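Local coordinates for monosaccharide ABC transporter substrate-binding protein, CUT2 family (Bradyrhizobium sp., PDB 4YHS) that probably captures a sugar or related small solute in the periplasm and delivers it to an ABC importer of the CUT2 family, at residues 29-38 / 320-328. Sequence-based numbering, arbitrary orientation.
Sequences YDAAKIDPPF and VKHVGPKIF
His322 meets 29-38 on two sides of its ring. Over one face lies Ile34, whose CB stands 3.6 Å from the centroid of the His322 ring and almost on its normal, a CH-pi contact. At the edge, Phe38 N donates to His322 ND1 over 2.9 Å, only 7° out of the imidazole plane, so ND1 acts as acceptor. CG of His322 lies anti to the backbone N (chi1 -177°), which carries the ring across to the loop that follows the cis peptide bond before Pro36. Replacing the imidazole by an alanine side chain is likely to leave Phe38 N without its acceptor and Ile34 without the face it packs on. Pro37 extends this patch, its CB packing 3.7 Å from Lys321 CG.

These side chains stand on an antiparallel strand pair, its axes 146° apart. Ala32 and Gly324 form the hydrogen-bonded pair, with Ala32 N to Gly324 O at 2.8 Å; Ile34 N to His322 O and Lys326 N to Asp30 O continue the ladder. Sheet pairing places strand 29-35 between 43-49 and 322-331, the latter also joined to parallel strand 158-160, consistent with an N-terminal addition to the interlobe hinge strands of a periplasmic-binding-protein fold. A water donates to both Asp30 O and Lys326 O, bridging the strands beside the Lys326 N to Asp30 O bond.

On the face bearing Lys33 and Val323, Val323 CG2 touches Ala31 CB at 3.7 Å, while Lys33 CB packs on Val320 CG1. Farther out, Lys326 pairs with Asp46 and Asp30 with Lys48, both salt bridges to strand 43-49.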
loop_
_atom_site.group_PDB
_atom_site.type_symbol
_atom_site.label_atom_id
_atom_site.label_comp_id
_atom_site.label_asym_id
_atom_site.label_seq_id
_atom_site.Cartn_x
_atom_site.Cartn_y
_atom_site.Cartn_z
ATOM N N TYR A 29 1.487 1.474 -16.703
ATOM C CA TYR A 29 0.677 1.077 -15.558
ATOM C C TYR A 29 -0.284 2.200 -15.210
ATOM O O TYR A 29 0.096 3.367 -15.193
ATOM C CB TYR A 29 1.577 0.735 -14.367
ATOM C CG TYR A 29 0.974 -0.246 -13.367
ATOM C CD1 TYR A 29 1.049 -1.607 -13.580
ATOM C CD2 TYR A 29 0.338 0.188 -12.205
ATOM C CE1 TYR A 29 0.499 -2.511 -12.716
ATOM C CE2 TYR A 29 -0.202 -0.739 -11.301
ATOM C CZ TYR A 29 -0.115 -2.095 -11.581
ATOM O OH TYR A 29 -0.652 -3.062 -10.753
ATOM N N ASP A 30 -1.529 1.837 -14.932
ATOM C CA ASP A 30 -2.539 2.797 -14.531
ATOM C C ASP A 30 -2.125 3.404 -13.217
ATOM O O ASP A 30 -1.876 2.682 -12.249
ATOM C CB ASP A 30 -3.915 2.140 -14.394
ATOM C CG ASP A 30 -4.545 1.804 -15.735
ATOM O OD1 ASP A 30 -4.133 2.367 -16.777
ATOM O OD2 ASP A 30 -5.492 1.001 -15.740
ATOM N N ALA A 31 -2.049 4.734 -13.209
ATOM C CA ALA A 31 -1.624 5.501 -12.042
ATOM C C ALA A 31 -2.522 6.737 -11.853
ATOM O O ALA A 31 -3.392 7.036 -12.690
ATOM C CB ALA A 31 -0.143 5.910 -12.198
ATOM N N ALA A 32 -2.301 7.441 -10.738
ATOM C CA ALA A 32 -2.987 8.682 -10.417
ATOM C C ALA A 32 -1.962 9.648 -9.874
ATOM O O ALA A 32 -1.280 9.329 -8.894
ATOM C CB ALA A 32 -4.100 8.444 -9.386
ATOM N N LYS A 33 -1.850 10.821 -10.501
ATOM C CA LYS A 33 -0.883 11.802 -10.039
ATOM C C LYS A 33 -1.607 12.928 -9.375
ATOM O O LYS A 33 -2.791 13.185 -9.650
ATOM C CB LYS A 33 -0.030 12.328 -11.173
ATOM C CG LYS A 33 -0.785 13.031 -12.267
ATOM C CD LYS A 33 0.209 13.460 -13.355
ATOM C CE LYS A 33 -0.476 14.214 -14.476
ATOM N NZ LYS A 33 -0.722 15.630 -14.107
ATOM N N ILE A 34 -0.857 13.633 -8.535
ATOM C CA ILE A 34 -1.382 14.715 -7.748
ATOM C C ILE A 34 -0.761 16.043 -8.204
ATOM O O ILE A 34 0.457 16.149 -8.329
ATOM C CB ILE A 34 -1.104 14.499 -6.254
ATOM C CG1 ILE A 34 -1.713 13.173 -5.798
ATOM C CG2 ILE A 34 -1.646 15.679 -5.438
ATOM C CD1 ILE A 34 -3.244 13.131 -5.871
ATOM N N ASP A 35 -1.634 17.016 -8.455
ATOM C CA ASP A 35 -1.267 18.387 -8.835
ATOM C C ASP A 35 -2.110 19.445 -8.075
ATOM O O ASP A 35 -3.337 19.365 -8.037
ATOM C CB ASP A 35 -1.457 18.613 -10.332
ATOM C CG ASP A 35 -0.549 17.760 -11.174
ATOM O OD1 ASP A 35 0.619 18.149 -11.368
ATOM O OD2 ASP A 35 -1.014 16.709 -11.655
ATOM N N PRO A 36 -1.457 20.450 -7.489
ATOM C CA PRO A 36 -0.002 20.594 -7.500
ATOM C C PRO A 36 0.669 19.527 -6.658
ATOM O O PRO A 36 0.105 19.080 -5.649
ATOM C CB PRO A 36 0.225 22.001 -6.919
ATOM C CG PRO A 36 -1.014 22.345 -6.190
ATOM C CD PRO A 36 -2.128 21.556 -6.788
ATOM N N PRO A 37 1.848 19.072 -7.097
ATOM C CA PRO A 37 2.491 18.010 -6.334
ATOM C C PRO A 37 2.760 18.401 -4.885
ATOM O O PRO A 37 3.137 19.535 -4.602
ATOM C CB PRO A 37 3.800 17.748 -7.101
ATOM C CG PRO A 37 3.909 18.796 -8.143
ATOM C CD PRO A 37 2.549 19.373 -8.355
ATOM N N PHE A 38 2.524 17.447 -3.987
ATOM C CA PHE A 38 2.802 17.554 -2.549
ATOM C C PHE A 38 1.725 18.372 -1.805
ATOM O O PHE A 38 1.766 18.485 -0.579
ATOM C CB PHE A 38 4.170 18.190 -2.268
ATOM C CG PHE A 38 5.331 17.477 -2.889
ATOM C CD1 PHE A 38 5.177 16.277 -3.550
ATOM C CD2 PHE A 38 6.596 18.025 -2.799
ATOM C CE1 PHE A 38 6.259 15.648 -4.122
ATOM C CE2 PHE A 38 7.675 17.390 -3.351
ATOM C CZ PHE A 38 7.499 16.188 -4.021
ATOM N N VAL A 320 7.258 12.422 -13.136
ATOM C CA VAL A 320 6.010 12.716 -12.472
ATOM C C VAL A 320 6.343 12.869 -10.994
ATOM O O VAL A 320 6.916 11.966 -10.411
ATOM C CB VAL A 320 4.967 11.595 -12.710
ATOM C CG1 VAL A 320 3.717 11.921 -11.946
ATOM C CG2 VAL A 320 4.694 11.435 -14.213
ATOM N N LYS A 321 6.025 14.019 -10.392
ATOM C CA LYS A 321 6.557 14.323 -9.067
ATOM C C LYS A 321 5.814 13.659 -7.911
ATOM O O LYS A 321 6.419 13.310 -6.891
ATOM C CB LYS A 321 6.562 15.837 -8.852
ATOM C CG LYS A 321 7.207 16.311 -7.575
ATOM C CD LYS A 321 7.590 17.801 -7.707
ATOM C CE LYS A 321 8.062 18.361 -6.369
ATOM N NZ LYS A 321 8.735 19.687 -6.479
ATOM N N HIS A 322 4.501 13.504 -8.058
ATOM C CA HIS A 322 3.700 12.960 -6.992
ATOM C C HIS A 322 2.669 11.990 -7.602
ATOM O O HIS A 322 1.703 12.396 -8.250
ATOM C CB HIS A 322 3.074 14.114 -6.207
ATOM C CG HIS A 322 2.274 13.706 -5.015
ATOM N ND1 HIS A 322 1.792 14.629 -4.113
ATOM C CD2 HIS A 322 1.816 12.502 -4.598
ATOM C CE1 HIS A 322 1.090 14.013 -3.180
ATOM N NE2 HIS A 322 1.080 12.722 -3.456
ATOM N N VAL A 323 2.915 10.697 -7.424
ATOM C CA VAL A 323 2.089 9.688 -8.102
ATOM C C VAL A 323 1.993 8.379 -7.309
ATOM O O VAL A 323 2.887 8.006 -6.538
ATOM C CB VAL A 323 2.647 9.423 -9.557
ATOM C CG1 VAL A 323 4.078 8.850 -9.533
ATOM C CG2 VAL A 323 1.712 8.561 -10.408
ATOM N N GLY A 324 0.865 7.707 -7.493
ATOM C CA GLY A 324 0.655 6.360 -6.994
ATOM C C GLY A 324 0.002 5.478 -8.038
ATOM O O GLY A 324 -0.662 5.975 -8.948
ATOM N N PRO A 325 0.191 4.157 -7.921
ATOM C CA PRO A 325 -0.616 3.270 -8.755
ATOM C C PRO A 325 -2.111 3.537 -8.532
ATOM O O PRO A 325 -2.516 3.914 -7.441
ATOM C CB PRO A 325 -0.236 1.878 -8.254
ATOM C CG PRO A 325 1.114 2.041 -7.688
ATOM C CD PRO A 325 1.124 3.394 -7.072
ATOM N N LYS A 326 -2.900 3.373 -9.576
ATOM C CA LYS A 326 -4.347 3.484 -9.452
ATOM C C LYS A 326 -4.868 2.294 -8.692
ATOM O O LYS A 326 -4.665 1.139 -9.065
ATOM C CB LYS A 326 -5.000 3.576 -10.825
ATOM C CG LYS A 326 -6.495 3.688 -10.812
ATOM C CD LYS A 326 -6.900 5.116 -10.566
ATOM C CE LYS A 326 -8.425 5.307 -10.533
ATOM N NZ LYS A 326 -8.761 6.676 -10.045
ATOM N N ILE A 327 -5.571 2.570 -7.611
ATOM C CA ILE A 327 -6.055 1.495 -6.766
ATOM C C ILE A 327 -7.277 0.853 -7.421
ATOM O O ILE A 327 -8.139 1.549 -7.956
ATOM C CB ILE A 327 -6.387 2.024 -5.372
ATOM C CG1 ILE A 327 -5.108 2.435 -4.660
ATOM C CG2 ILE A 327 -7.153 0.964 -4.553
ATOM C CD1 ILE A 327 -5.344 3.429 -3.529
ATOM N N PHE A 328 -7.330 -0.485 -7.375
ATOM C CA PHE A 328 -8.425 -1.258 -7.941
ATOM C C PHE A 328 -8.727 -2.416 -7.018
ATOM O O PHE A 328 -7.856 -2.880 -6.264
ATOM C CB PHE A 328 -8.100 -1.785 -9.354
ATOM C CG PHE A 328 -6.865 -2.657 -9.426
ATOM C CD1 PHE A 328 -5.610 -2.087 -9.619
ATOM C CD2 PHE A 328 -6.960 -4.037 -9.361
ATOM C CE1 PHE A 328 -4.458 -2.872 -9.713
ATOM C CE2 PHE A 328 -5.812 -4.830 -9.437
ATOM C CZ PHE A 328 -4.566 -4.246 -9.618
HETATM O O HOH W 1 -3.179 0.244 -11.368
HETATM O O HOH W 2 2.604 15.060 -9.728
#